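Local coordinates for uncharacterized protein MJ1062 (Methanocaldococcus jannaschii, PDB 3EO4) that is of unknown function, though this C-terminal GNAT-type acetyltransferase domain of a longer protein that also carries a glycosyltransferase-family region probably transfers acyl groups, at residues S58-R70 against K77-D89. Residues are numbered along the deposited sequence; the frame is centred on the assembly and turned at random.
Sequences SRENRVDWIILLR and KVGSVNVSQLNTD
Val63 pairs with Val83, and Trp65 with Val81, as hydrogen-bonded antiparallel pairs, Trp65 N meeting Val81 O at 2.7 Å. Ser80 adds a side-chain bond: with OG anti to its own backbone N (chi1 -176°), the hydroxyl donates to Trp65 O at 2.7 Å, while Val81 N reaches that oxygen from the opposite face of the carbonyl plane. Past the strands, Leu86 N donates to Asn61 O at 3.0 Å, and the Asn61 and Asn87 amides stack with planes 4° apart.

Charge gathers on the face with Asp64 and Asn82. Arg62 grips the carboxylate side-on, NE to OD2 and NH2 to OD1 on their syn lone pairs, and Arg59 brings NE and NH1 to OD2. Asp64 OD1 lies 3.2 Å from Asn82 CB, and one water bridges Asp64 OD1, Ser80 OG and Asn82 ND2. Replacing Asp64 by an alanine would remove the carboxylate and is likely to leave both guanidinium groups without their shared anion and free to turn.

The other face is apolar. The Trp65 ring puts its CZ3 edge 4.1 Å from Val83 CG1, and Ile67 CD1 packs 4.1 Å from Val81 CB; helix 107-121 covers Trp65 and Val83. These two neighbouring strands form a beta hairpin in the central sheet of the GNAT fold, whose open end, away from its turn, contributes Asn61, Leu86, Asn87 and Thr88 to the pocket holding a polyether molecule.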
loop_
_atom_site.group_PDB
_atom_site.type_symbol
_atom_site.label_atom_id
_atom_site.label_comp_id
_atom_site.label_asym_id
_atom_site.label_seq_id
_atom_site.Cartn_x
_atom_site.Cartn_y
_atom_site.Cartn_z
ATOM N N SER A 58 20.050 1.694 -5.004
ATOM C CA SER A 58 20.775 1.120 -6.141
ATOM C C SER A 58 20.416 1.746 -7.490
ATOM O O SER A 58 21.106 1.483 -8.483
ATOM C CB SER A 58 20.506 -0.381 -6.240
ATOM O OG SER A 58 21.566 -1.134 -5.668
ATOM N N ARG A 59 19.334 2.536 -7.535
ATOM C CA ARG A 59 18.781 2.975 -8.804
ATOM C C ARG A 59 19.823 3.675 -9.716
ATOM O O ARG A 59 20.578 4.524 -9.259
ATOM C CB ARG A 59 17.547 3.867 -8.587
ATOM C CG ARG A 59 16.433 3.207 -7.785
ATOM C CD ARG A 59 15.445 4.226 -7.243
ATOM N NE ARG A 59 14.706 4.872 -8.308
ATOM C CZ ARG A 59 14.830 6.153 -8.654
ATOM N NH1 ARG A 59 14.104 6.639 -9.657
ATOM N NH2 ARG A 59 15.658 6.953 -7.990
ATOM N N GLU A 60 19.867 3.272 -10.989
ATOM C CA GLU A 60 20.651 3.944 -12.021
ATOM C C GLU A 60 19.922 3.860 -13.344
ATOM O O GLU A 60 19.208 2.880 -13.596
ATOM C CB GLU A 60 22.013 3.281 -12.181
ATOM C CG GLU A 60 23.100 3.954 -11.389
ATOM C CD GLU A 60 23.781 2.994 -10.425
ATOM O OE1 GLU A 60 23.364 1.800 -10.387
ATOM O OE2 GLU A 60 24.718 3.436 -9.703
ATOM N N ASN A 61 20.122 4.876 -14.184
ATOM C CA ASN A 61 19.579 4.909 -15.552
ATOM C C ASN A 61 18.075 4.691 -15.595
ATOM O O ASN A 61 17.546 4.072 -16.523
ATOM C CB ASN A 61 20.306 3.880 -16.438
ATOM C CG ASN A 61 21.779 4.164 -16.558
ATOM O OD1 ASN A 61 22.178 5.209 -17.082
ATOM N ND2 ASN A 61 22.601 3.256 -16.063
ATOM N N ARG A 62 17.387 5.182 -14.571
ATOM C CA ARG A 62 15.941 5.076 -14.510
ATOM C C ARG A 62 15.343 6.303 -13.860
ATOM O O ARG A 62 16.036 7.063 -13.184
ATOM C CB ARG A 62 15.498 3.819 -13.758
ATOM C CG ARG A 62 15.932 3.731 -12.298
ATOM C CD ARG A 62 15.423 2.417 -11.670
ATOM N NE ARG A 62 13.963 2.345 -11.499
ATOM C CZ ARG A 62 13.226 1.255 -11.760
ATOM N NH1 ARG A 62 13.797 0.160 -12.242
ATOM N NH2 ARG A 62 11.911 1.258 -11.549
ATOM N N VAL A 63 14.060 6.504 -14.116
ATOM C CA VAL A 63 13.278 7.532 -13.475
ATOM C C VAL A 63 12.000 6.829 -13.009
ATOM O O VAL A 63 11.458 5.987 -13.741
ATOM C CB VAL A 63 12.937 8.660 -14.459
ATOM C CG1 VAL A 63 11.845 9.604 -13.875
ATOM C CG2 VAL A 63 14.189 9.439 -14.862
ATOM N N ASP A 64 11.554 7.143 -11.789
ATOM C CA ASP A 64 10.283 6.639 -11.281
ATOM C C ASP A 64 9.358 7.789 -10.938
ATOM O O ASP A 64 9.783 8.797 -10.358
ATOM C CB ASP A 64 10.505 5.802 -10.023
ATOM C CG ASP A 64 11.292 4.551 -10.297
ATOM O OD1 ASP A 64 10.661 3.478 -10.448
ATOM O OD2 ASP A 64 12.540 4.644 -10.360
ATOM N N TRP A 65 8.095 7.650 -11.310
ATOM C CA TRP A 65 7.086 8.662 -10.981
ATOM C C TRP A 65 5.989 8.023 -10.136
ATOM O O TRP A 65 5.743 6.820 -10.209
ATOM C CB TRP A 65 6.425 9.238 -12.236
ATOM C CG TRP A 65 7.247 10.044 -13.200
ATOM C CD1 TRP A 65 7.336 11.419 -13.253
ATOM C CD2 TRP A 65 8.009 9.555 -14.329
ATOM N NE1 TRP A 65 8.129 11.804 -14.314
ATOM C CE2 TRP A 65 8.549 10.688 -14.993
ATOM C CE3 TRP A 65 8.306 8.276 -14.826
ATOM C CZ2 TRP A 65 9.379 10.580 -16.130
ATOM C CZ3 TRP A 65 9.129 8.166 -15.968
ATOM C CH2 TRP A 65 9.656 9.312 -16.603
ATOM N N ILE A 66 5.344 8.847 -9.325
ATOM C CA ILE A 66 4.075 8.531 -8.724
ATOM C C ILE A 66 3.003 9.083 -9.662
ATOM O O ILE A 66 3.126 10.205 -10.176
ATOM C CB ILE A 66 3.923 9.256 -7.347
ATOM C CG1 ILE A 66 5.090 8.897 -6.418
ATOM C CG2 ILE A 66 2.618 8.907 -6.686
ATOM C CD1 ILE A 66 5.197 7.382 -6.144
ATOM N N ILE A 67 1.942 8.306 -9.841
ATOM C CA ILE A 67 0.776 8.711 -10.623
ATOM C C ILE A 67 -0.264 9.337 -9.687
ATOM O O ILE A 67 -0.693 8.716 -8.726
ATOM C CB ILE A 67 0.145 7.497 -11.328
ATOM C CG1 ILE A 67 1.203 6.742 -12.161
ATOM C CG2 ILE A 67 -1.082 7.933 -12.133
ATOM C CD1 ILE A 67 0.758 5.359 -12.622
ATOM N N LEU A 68 -0.652 10.567 -9.975
ATOM C CA LEU A 68 -1.609 11.269 -9.168
ATOM C C LEU A 68 -2.917 11.348 -9.918
ATOM O O LEU A 68 -2.926 11.632 -11.101
ATOM C CB LEU A 68 -1.096 12.672 -8.926
ATOM C CG LEU A 68 -0.160 13.005 -7.755
ATOM C CD1 LEU A 68 0.633 11.848 -7.194
ATOM C CD2 LEU A 68 0.730 14.217 -8.096
ATOM N N LEU A 69 -4.026 11.090 -9.240
ATOM C CA LEU A 69 -5.329 11.224 -9.858
ATOM C C LEU A 69 -6.007 12.416 -9.199
ATOM O O LEU A 69 -6.104 12.478 -7.977
ATOM C CB LEU A 69 -6.174 9.943 -9.716
ATOM C CG LEU A 69 -7.666 10.081 -10.084
ATOM C CD1 LEU A 69 -7.912 10.379 -11.575
ATOM C CD2 LEU A 69 -8.477 8.886 -9.674
ATOM N N ARG A 70 -6.450 13.359 -10.027
ATOM C CA ARG A 70 -7.173 14.516 -9.563
ATOM C C ARG A 70 -8.639 14.249 -9.828
ATOM O O ARG A 70 -9.054 13.985 -10.960
ATOM C CB ARG A 70 -6.740 15.795 -10.291
ATOM C CG ARG A 70 -7.435 17.041 -9.764
ATOM C CD ARG A 70 -7.111 18.272 -10.590
ATOM N NE ARG A 70 -5.666 18.519 -10.662
ATOM C CZ ARG A 70 -4.996 19.328 -9.838
ATOM N NH1 ARG A 70 -5.631 19.970 -8.857
ATOM N NH2 ARG A 70 -3.683 19.493 -9.990
ATOM N N LYS A 77 -2.593 9.734 -4.591
ATOM C CA LYS A 77 -1.609 8.790 -5.179
ATOM C C LYS A 77 -2.216 7.436 -5.506
ATOM O O LYS A 77 -2.755 6.763 -4.620
ATOM C CB LYS A 77 -0.461 8.558 -4.203
ATOM C CG LYS A 77 0.610 9.638 -4.199
ATOM C CD LYS A 77 0.559 10.580 -3.032
ATOM C CE LYS A 77 0.610 9.877 -1.667
ATOM N NZ LYS A 77 1.853 9.112 -1.551
ATOM N N VAL A 78 -2.101 6.996 -6.759
ATOM C CA VAL A 78 -2.855 5.823 -7.182
ATOM C C VAL A 78 -2.001 4.755 -7.820
ATOM O O VAL A 78 -2.488 3.649 -8.021
ATOM C CB VAL A 78 -4.033 6.158 -8.166
ATOM C CG1 VAL A 78 -5.076 7.096 -7.529
ATOM C CG2 VAL A 78 -3.501 6.740 -9.473
ATOM N N GLY A 79 -0.761 5.091 -8.192
ATOM C CA GLY A 79 0.128 4.100 -8.796
ATOM C C GLY A 79 1.518 4.638 -9.025
ATOM O O GLY A 79 1.875 5.725 -8.533
ATOM N N SER A 80 2.311 3.883 -9.786
ATOM C CA SER A 80 3.631 4.321 -10.152
ATOM C C SER A 80 3.951 3.936 -11.586
ATOM O O SER A 80 3.561 2.852 -12.048
ATOM C CB SER A 80 4.657 3.713 -9.224
ATOM O OG SER A 80 5.948 4.228 -9.553
ATOM N N VAL A 81 4.681 4.815 -12.274
ATOM C CA VAL A 81 5.147 4.552 -13.644
ATOM C C VAL A 81 6.630 4.892 -13.688
ATOM O O VAL A 81 7.081 5.797 -12.969
ATOM C CB VAL A 81 4.301 5.324 -14.710
ATOM C CG1 VAL A 81 4.518 6.831 -14.622
ATOM C CG2 VAL A 81 4.537 4.773 -16.142
ATOM N N ASN A 82 7.390 4.138 -14.483
ATOM C CA ASN A 82 8.854 4.214 -14.477
ATOM C C ASN A 82 9.446 3.857 -15.846
ATOM O O ASN A 82 8.784 3.172 -16.638
ATOM C CB ASN A 82 9.458 3.300 -13.385
ATOM C CG ASN A 82 9.206 1.814 -13.644
ATOM O OD1 ASN A 82 9.541 1.288 -14.707
ATOM N ND2 ASN A 82 8.653 1.127 -12.661
ATOM N N VAL A 83 10.663 4.368 -16.121
ATOM C CA VAL A 83 11.479 3.990 -17.292
ATOM C C VAL A 83 12.860 3.662 -16.800
ATOM O O VAL A 83 13.407 4.371 -15.970
ATOM C CB VAL A 83 11.626 5.111 -18.357
ATOM C CG1 VAL A 83 10.276 5.537 -18.837
ATOM C CG2 VAL A 83 12.287 6.329 -17.771
ATOM N N SER A 84 13.417 2.587 -17.322
ATOM C CA SER A 84 14.749 2.178 -16.924
ATOM C C SER A 84 15.517 1.826 -18.199
ATOM O O SER A 84 14.940 1.859 -19.294
ATOM C CB SER A 84 14.656 0.998 -15.952
ATOM O OG SER A 84 13.952 -0.089 -16.533
ATOM N N GLN A 85 16.802 1.517 -18.065
ATOM C CA GLN A 85 17.682 1.276 -19.207
ATOM C C GLN A 85 17.785 2.506 -20.123
ATOM O O GLN A 85 17.814 2.372 -21.341
ATOM C CB GLN A 85 17.245 0.002 -19.970
ATOM C CG GLN A 85 17.146 -1.219 -19.057
ATOM C CD GLN A 85 16.557 -2.451 -19.720
ATOM O OE1 GLN A 85 15.597 -3.027 -19.217
ATOM N NE2 GLN A 85 17.159 -2.895 -20.825
ATOM N N LEU A 86 17.842 3.696 -19.524
ATOM C CA LEU A 86 17.927 4.979 -20.244
ATOM C C LEU A 86 19.263 5.183 -20.930
ATOM O O LEU A 86 19.405 6.087 -21.764
ATOM C CB LEU A 86 17.693 6.159 -19.279
ATOM C CG LEU A 86 16.244 6.400 -18.837
ATOM C CD1 LEU A 86 16.193 7.462 -17.716
ATOM C CD2 LEU A 86 15.284 6.729 -20.048
ATOM N N ASN A 87 20.245 4.364 -20.561
ATOM C CA ASN A 87 21.538 4.367 -21.219
ATOM C C ASN A 87 21.572 3.562 -22.511
ATOM O O ASN A 87 22.633 3.385 -23.094
ATOM C CB ASN A 87 22.645 3.911 -20.255
ATOM C CG ASN A 87 22.397 2.528 -19.666
ATOM O OD1 ASN A 87 23.349 1.828 -19.354
ATOM N ND2 ASN A 87 21.134 2.137 -19.494
ATOM N N THR A 88 20.411 3.090 -22.961
ATOM C CA THR A 88 20.291 2.341 -24.208
ATOM C C THR A 88 19.340 3.106 -25.121
ATOM O O THR A 88 18.648 4.041 -24.683
ATOM C CB THR A 88 19.737 0.884 -23.979
ATOM O OG1 THR A 88 18.307 0.911 -23.790
ATOM C CG2 THR A 88 20.390 0.222 -22.774
ATOM N N ASP A 89 19.273 2.704 -26.381
ATOM C CA ASP A 89 18.373 3.369 -27.323
ATOM C C ASP A 89 16.928 2.864 -27.231
ATOM O O ASP A 89 16.105 3.216 -28.073
ATOM C CB ASP A 89 18.894 3.187 -28.755
ATOM C CG ASP A 89 18.798 1.751 -29.234
ATOM O OD1 ASP A 89 18.528 0.847 -28.419
ATOM O OD2 ASP A 89 18.989 1.518 -30.449
HETATM O O HOH W 1 18.239 1.110 -15.484
HETATM O O HOH W 2 8.059 2.575 -9.851
#